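Sulfatase (Bacteroides fragilis CAG:558, PDB 6USS) probably hydrolyses aryl sulfate esters as a calcium-dependent member of the sulfatase family, here in a form with its catalytic residue replaced. Local coordinates at residues E233-K247 against K297-E311. The protein carries 1 engineered substitution. Residues are numbered along the deposited sequence; the frame is centred on the assembly and turned at random.
Sequences EALTLEAIKALNHAK and KSLGDLMDWLDKNGE
Trp305 reaches across as a knob into the hole formed by Ile240, Leu243, Asn244 and Lys247, a worked example of an indole fixed by different partners over a face and at its edge. Its CG stands anti to the backbone N (chi1 -176°), which carries the ring over to helix 231-247. Leu243 lies over one face, its CB 3.7 Å from the centroid of the six-membered ring in a CH-pi contact. Asn309 ND2, from Trp305's own segment, lies above the opposite face near the rim, held by a nearly straight bond of 2.6 Å to Trp305 O. At the edge, Trp305 NE1 donates to Asn244 OD1 over 2.9 Å; the acceptor lies in the indole plane, whereas the donor sits well above the plane of the Asn244 carbonyl. Ile240 CG2 meets Trp305 CD1 obliquely at 3.6 Å.

The two helices run nearly parallel, their segment axes crossing at -15°, and pack side by side on one face of the central mixed sheet of the alkaline-phosphatase-like fold. Leu302 CD2 touches Ala239, Ile240 and Leu243, while Met257 of strand 253-258 lies against Leu302 and Ala239.

At the N-terminal ends of the segments, charged groups take over. Lys297, bent at its last torsion (chi4 -60°), bridges two carboxylates, with NZ 2.7 Å from Glu233 OE1 and 2.9 Å from Asp301 OD2, and probably offsets their mutual repulsion. Arg271 also pairs with Glu233, and one water bridges Glu233 OE2 and Asp301 OD2.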
loop_
_atom_site.group_PDB
_atom_site.type_symbol
_atom_site.label_atom_id
_atom_site.label_comp_id
_atom_site.label_asym_id
_atom_site.label_seq_id
_atom_site.Cartn_x
_atom_site.Cartn_y
_atom_site.Cartn_z
ATOM N N GLU A 233 -8.104 12.390 -19.125
ATOM C CA GLU A 233 -7.347 11.564 -20.060
ATOM C C GLU A 233 -6.129 10.959 -19.372
ATOM O O GLU A 233 -5.872 9.749 -19.489
ATOM C CB GLU A 233 -6.926 12.396 -21.280
ATOM C CG GLU A 233 -6.217 11.626 -22.410
ATOM C CD GLU A 233 -7.037 10.453 -22.962
ATOM O OE1 GLU A 233 -8.289 10.528 -22.992
ATOM O OE2 GLU A 233 -6.429 9.437 -23.368
ATOM N N ALA A 234 -5.384 11.785 -18.627
ATOM C CA ALA A 234 -4.234 11.288 -17.881
ATOM C C ALA A 234 -4.635 10.161 -16.940
ATOM O O ALA A 234 -3.940 9.140 -16.842
ATOM C CB ALA A 234 -3.582 12.422 -17.090
ATOM N N LEU A 235 -5.752 10.330 -16.238
ATOM C CA LEU A 235 -6.198 9.301 -15.309
ATOM C C LEU A 235 -6.504 8.004 -16.039
ATOM O O LEU A 235 -6.156 6.917 -15.559
ATOM C CB LEU A 235 -7.425 9.789 -14.529
ATOM C CG LEU A 235 -7.174 10.941 -13.552
ATOM C CD1 LEU A 235 -8.446 11.322 -12.788
ATOM C CD2 LEU A 235 -6.045 10.556 -12.591
ATOM N N THR A 236 -7.146 8.099 -17.209
ATOM C CA THR A 236 -7.465 6.901 -17.980
ATOM C C THR A 236 -6.204 6.185 -18.463
ATOM O O THR A 236 -6.125 4.955 -18.399
ATOM C CB THR A 236 -8.369 7.265 -19.159
ATOM O OG1 THR A 236 -9.451 8.078 -18.687
ATOM C CG2 THR A 236 -8.921 6.012 -19.796
ATOM N N LEU A 237 -5.202 6.928 -18.941
ATOM C CA LEU A 237 -4.002 6.269 -19.444
ATOM C C LEU A 237 -3.226 5.584 -18.324
ATOM O O LEU A 237 -2.677 4.493 -18.531
ATOM C CB LEU A 237 -3.112 7.263 -20.183
ATOM C CG LEU A 237 -3.771 7.829 -21.436
ATOM C CD1 LEU A 237 -3.107 9.164 -21.795
ATOM C CD2 LEU A 237 -3.709 6.831 -22.597
ATOM N N GLU A 238 -3.172 6.192 -17.129
ATOM C CA GLU A 238 -2.498 5.517 -16.020
ATOM C C GLU A 238 -3.319 4.348 -15.495
ATOM O O GLU A 238 -2.756 3.337 -15.067
ATOM C CB GLU A 238 -2.188 6.501 -14.898
ATOM C CG GLU A 238 -1.241 7.603 -15.331
ATOM C CD GLU A 238 0.174 7.095 -15.653
ATOM O OE1 GLU A 238 0.830 6.501 -14.759
ATOM O OE2 GLU A 238 0.624 7.291 -16.807
ATOM N N ALA A 239 -4.645 4.460 -15.523
ATOM C CA ALA A 239 -5.469 3.306 -15.187
ATOM C C ALA A 239 -5.231 2.166 -16.172
ATOM O O ALA A 239 -5.175 0.991 -15.780
ATOM C CB ALA A 239 -6.947 3.691 -15.162
ATOM N N ILE A 240 -5.079 2.487 -17.457
ATOM C CA ILE A 240 -4.863 1.422 -18.421
ATOM C C ILE A 240 -3.543 0.708 -18.135
ATOM O O ILE A 240 -3.481 -0.529 -18.166
ATOM C CB ILE A 240 -4.958 1.971 -19.857
ATOM C CG1 ILE A 240 -6.430 2.314 -20.159
ATOM C CG2 ILE A 240 -4.413 0.958 -20.854
ATOM C CD1 ILE A 240 -6.745 2.560 -21.625
ATOM N N LYS A 241 -2.479 1.454 -17.788
ATOM C CA LYS A 241 -1.238 0.756 -17.459
ATOM C C LYS A 241 -1.337 -0.012 -16.157
ATOM O O LYS A 241 -0.678 -1.045 -16.017
ATOM C CB LYS A 241 -0.030 1.704 -17.393
ATOM C CG LYS A 241 0.066 2.728 -18.497
ATOM C CD LYS A 241 0.965 3.887 -18.055
ATOM C CE LYS A 241 1.431 4.749 -19.235
ATOM N NZ LYS A 241 2.160 5.957 -18.717
ATOM N N ALA A 242 -2.126 0.464 -15.199
ATOM C CA ALA A 242 -2.282 -0.326 -13.986
ATOM C C ALA A 242 -2.972 -1.648 -14.285
ATOM O O ALA A 242 -2.695 -2.660 -13.623
ATOM C CB ALA A 242 -3.062 0.449 -12.929
ATOM N N LEU A 243 -3.850 -1.651 -15.297
ATOM C CA LEU A 243 -4.577 -2.846 -15.705
ATOM C C LEU A 243 -3.692 -3.796 -16.510
ATOM O O LEU A 243 -3.774 -5.023 -16.343
ATOM C CB LEU A 243 -5.804 -2.444 -16.524
ATOM C CG LEU A 243 -7.008 -1.905 -15.759
ATOM C CD1 LEU A 243 -8.156 -1.580 -16.711
ATOM C CD2 LEU A 243 -7.458 -2.911 -14.718
ATOM N N ASN A 244 -2.844 -3.256 -17.392
ATOM C CA ASN A 244 -1.870 -4.110 -18.062
ATOM C C ASN A 244 -0.957 -4.792 -17.043
ATOM O O ASN A 244 -0.748 -6.007 -17.105
ATOM C CB ASN A 244 -1.088 -3.296 -19.088
ATOM C CG ASN A 244 -1.939 -2.940 -20.310
ATOM O OD1 ASN A 244 -2.772 -3.738 -20.755
ATOM N ND2 ASN A 244 -1.749 -1.738 -20.842
ATOM N N HIS A 245 -0.459 -4.039 -16.061
ATOM C CA HIS A 245 0.331 -4.639 -14.989
ATOM C C HIS A 245 -0.473 -5.703 -14.247
ATOM O O HIS A 245 0.064 -6.765 -13.903
ATOM C CB HIS A 245 0.815 -3.548 -14.026
ATOM C CG HIS A 245 2.128 -3.842 -13.369
ATOM N ND1 HIS A 245 3.049 -2.855 -13.081
ATOM C CD2 HIS A 245 2.672 -5.005 -12.931
ATOM C CE1 HIS A 245 4.110 -3.402 -12.508
ATOM N NE2 HIS A 245 3.907 -4.706 -12.404
ATOM N N ALA A 246 -1.770 -5.450 -14.016
ATOM C CA ALA A 246 -2.606 -6.417 -13.301
ATOM C C ALA A 246 -2.765 -7.726 -14.074
ATOM O O ALA A 246 -2.965 -8.787 -13.468
ATOM C CB ALA A 246 -3.976 -5.814 -13.003
ATOM N N LYS A 247 -2.678 -7.678 -15.404
ATOM C CA LYS A 247 -2.725 -8.909 -16.176
ATOM C C LYS A 247 -1.553 -9.839 -15.844
ATOM O O LYS A 247 -1.672 -11.055 -16.024
ATOM C CB LYS A 247 -2.755 -8.575 -17.666
ATOM C CG LYS A 247 -4.127 -8.518 -18.277
ATOM C CD LYS A 247 -4.033 -8.604 -19.798
ATOM C CE LYS A 247 -4.950 -9.719 -20.359
ATOM N NZ LYS A 247 -4.660 -10.069 -21.803
ATOM N N LYS A 297 -15.657 9.400 -22.341
ATOM C CA LYS A 297 -14.583 8.838 -23.152
ATOM C C LYS A 297 -13.713 7.918 -22.319
ATOM O O LYS A 297 -13.266 6.866 -22.796
ATOM C CB LYS A 297 -13.732 9.950 -23.762
ATOM C CG LYS A 297 -12.513 9.453 -24.529
ATOM C CD LYS A 297 -11.593 10.617 -24.911
ATOM C CE LYS A 297 -10.384 10.166 -25.737
ATOM N NZ LYS A 297 -9.509 9.192 -25.045
ATOM N N SER A 298 -13.469 8.304 -21.063
ATOM C CA SER A 298 -12.728 7.441 -20.152
ATOM C C SER A 298 -13.449 6.102 -19.954
ATOM O O SER A 298 -12.821 5.032 -20.006
ATOM C CB SER A 298 -12.512 8.173 -18.827
ATOM O OG SER A 298 -11.941 7.331 -17.837
ATOM N N LEU A 299 -14.775 6.143 -19.737
ATOM C CA LEU A 299 -15.541 4.912 -19.567
ATOM C C LEU A 299 -15.411 4.027 -20.796
ATOM O O LEU A 299 -15.173 2.819 -20.688
ATOM C CB LEU A 299 -17.009 5.226 -19.294
ATOM C CG LEU A 299 -17.952 4.018 -19.156
ATOM C CD1 LEU A 299 -17.780 3.301 -17.815
ATOM C CD2 LEU A 299 -19.382 4.434 -19.349
ATOM N N GLY A 300 -15.571 4.621 -21.980
ATOM C CA GLY A 300 -15.377 3.864 -23.202
ATOM C C GLY A 300 -13.989 3.260 -23.304
ATOM O O GLY A 300 -13.836 2.116 -23.731
ATOM N N ASP A 301 -12.963 4.017 -22.902
ATOM C CA ASP A 301 -11.587 3.549 -23.063
ATOM C C ASP A 301 -11.306 2.327 -22.193
ATOM O O ASP A 301 -10.626 1.391 -22.633
ATOM C CB ASP A 301 -10.592 4.667 -22.736
ATOM C CG ASP A 301 -10.598 5.793 -23.765
ATOM O OD1 ASP A 301 -11.047 5.581 -24.911
ATOM O OD2 ASP A 301 -10.129 6.899 -23.427
ATOM N N LEU A 302 -11.806 2.323 -20.953
ATOM C CA LEU A 302 -11.697 1.128 -20.122
ATOM C C LEU A 302 -12.541 -0.017 -20.687
ATOM O O LEU A 302 -12.114 -1.180 -20.671
ATOM C CB LEU A 302 -12.104 1.451 -18.681
ATOM C CG LEU A 302 -11.273 2.552 -18.028
ATOM C CD1 LEU A 302 -11.853 2.982 -16.670
ATOM C CD2 LEU A 302 -9.810 2.096 -17.895
ATOM N N MET A 303 -13.735 0.291 -21.206
ATOM C CA MET A 303 -14.576 -0.757 -21.772
ATOM C C MET A 303 -13.905 -1.406 -22.982
ATOM O O MET A 303 -13.989 -2.630 -23.165
ATOM C CB MET A 303 -15.950 -0.189 -22.141
ATOM C CG MET A 303 -16.872 0.102 -20.936
ATOM S SD MET A 303 -18.338 1.135 -21.315
ATOM C CE MET A 303 -19.392 -0.045 -22.184
ATOM N N ASP A 304 -13.223 -0.602 -23.809
ATOM C CA ASP A 304 -12.490 -1.156 -24.943
ATOM C C ASP A 304 -11.277 -1.927 -24.468
ATOM O O ASP A 304 -10.944 -2.971 -25.039
ATOM C CB ASP A 304 -12.051 -0.060 -25.921
ATOM C CG ASP A 304 -13.210 0.786 -26.418
ATOM O OD1 ASP A 304 -14.383 0.343 -26.314
ATOM O OD2 ASP A 304 -12.950 1.904 -26.920
ATOM N N TRP A 305 -10.604 -1.431 -23.421
ATOM C CA TRP A 305 -9.483 -2.179 -22.866
ATOM C C TRP A 305 -9.934 -3.564 -22.415
ATOM O O TRP A 305 -9.274 -4.569 -22.713
ATOM C CB TRP A 305 -8.819 -1.418 -21.714
ATOM C CG TRP A 305 -7.614 -2.159 -21.230
ATOM C CD1 TRP A 305 -6.318 -2.003 -21.654
ATOM C CD2 TRP A 305 -7.590 -3.219 -20.265
ATOM N NE1 TRP A 305 -5.495 -2.890 -20.999
ATOM C CE2 TRP A 305 -6.253 -3.642 -20.138
ATOM C CE3 TRP A 305 -8.571 -3.850 -19.493
ATOM C CZ2 TRP A 305 -5.876 -4.664 -19.275
ATOM C CZ3 TRP A 305 -8.188 -4.863 -18.627
ATOM C CH2 TRP A 305 -6.852 -5.260 -18.529
ATOM N N LEU A 306 -11.074 -3.636 -21.714
ATOM C CA LEU A 306 -11.639 -4.928 -21.322
ATOM C C LEU A 306 -11.911 -5.812 -22.534
ATOM O O LEU A 306 -11.571 -7.003 -22.528
ATOM C CB LEU A 306 -12.929 -4.733 -20.520
ATOM C CG LEU A 306 -12.869 -4.166 -19.099
ATOM C CD1 LEU A 306 -14.285 -3.943 -18.550
ATOM C CD2 LEU A 306 -12.078 -5.095 -18.197
ATOM N N ASP A 307 -12.565 -5.250 -23.567
ATOM C CA ASP A 307 -12.886 -6.008 -24.779
ATOM C C ASP A 307 -11.631 -6.600 -25.401
ATOM O O ASP A 307 -11.615 -7.775 -25.781
ATOM C CB ASP A 307 -13.588 -5.127 -25.827
ATOM C CG ASP A 307 -15.033 -4.813 -25.475
ATOM O OD1 ASP A 307 -15.705 -5.667 -24.854
ATOM O OD2 ASP A 307 -15.510 -3.705 -25.823
ATOM N N LYS A 308 -10.564 -5.803 -25.498
ATOM C CA LYS A 308 -9.384 -6.197 -26.251
ATOM C C LYS A 308 -8.423 -7.078 -25.468
ATOM O O LYS A 308 -7.505 -7.624 -26.078
ATOM C CB LYS A 308 -8.656 -4.948 -26.787
ATOM C CG LYS A 308 -9.310 -4.422 -28.074
ATOM C CD LYS A 308 -9.780 -2.954 -27.980
ATOM C CE LYS A 308 -8.607 -1.964 -27.833
ATOM N NZ LYS A 308 -9.051 -0.541 -27.897
ATOM N N ASN A 309 -8.604 -7.249 -24.157
ATOM C CA ASN A 309 -7.745 -8.132 -23.373
ATOM C C ASN A 309 -8.489 -9.352 -22.841
ATOM O O ASN A 309 -7.990 -10.033 -21.939
ATOM C CB ASN A 309 -7.100 -7.369 -22.217
ATOM C CG ASN A 309 -6.196 -6.236 -22.690
ATOM O OD1 ASN A 309 -4.988 -6.413 -22.830
ATOM N ND2 ASN A 309 -6.778 -5.059 -22.912
ATOM N N GLY A 310 -9.668 -9.645 -23.380
ATOM C CA GLY A 310 -10.397 -10.837 -22.981
ATOM C C GLY A 310 -10.962 -10.806 -21.576
ATOM O O GLY A 310 -11.168 -11.862 -20.978
ATOM N N GLU A 311 -11.237 -9.626 -21.031
ATOM C CA GLU A 311 -11.685 -9.529 -19.652
ATOM C C GLU A 311 -13.151 -9.128 -19.521
ATOM O O GLU A 311 -13.693 -9.179 -18.413
ATOM C CB GLU A 311 -10.793 -8.542 -18.888
ATOM C CG GLU A 311 -9.283 -8.791 -19.033
ATOM C CD GLU A 311 -8.730 -9.697 -17.934
ATOM O OE1 GLU A 311 -7.483 -9.862 -17.845
ATOM O OE2 GLU A 311 -9.557 -10.254 -17.166
HETATM O O HOH W 1 -10.092 9.143 -21.634
HETATM O O HOH W 2 -7.680 6.789 -22.930
#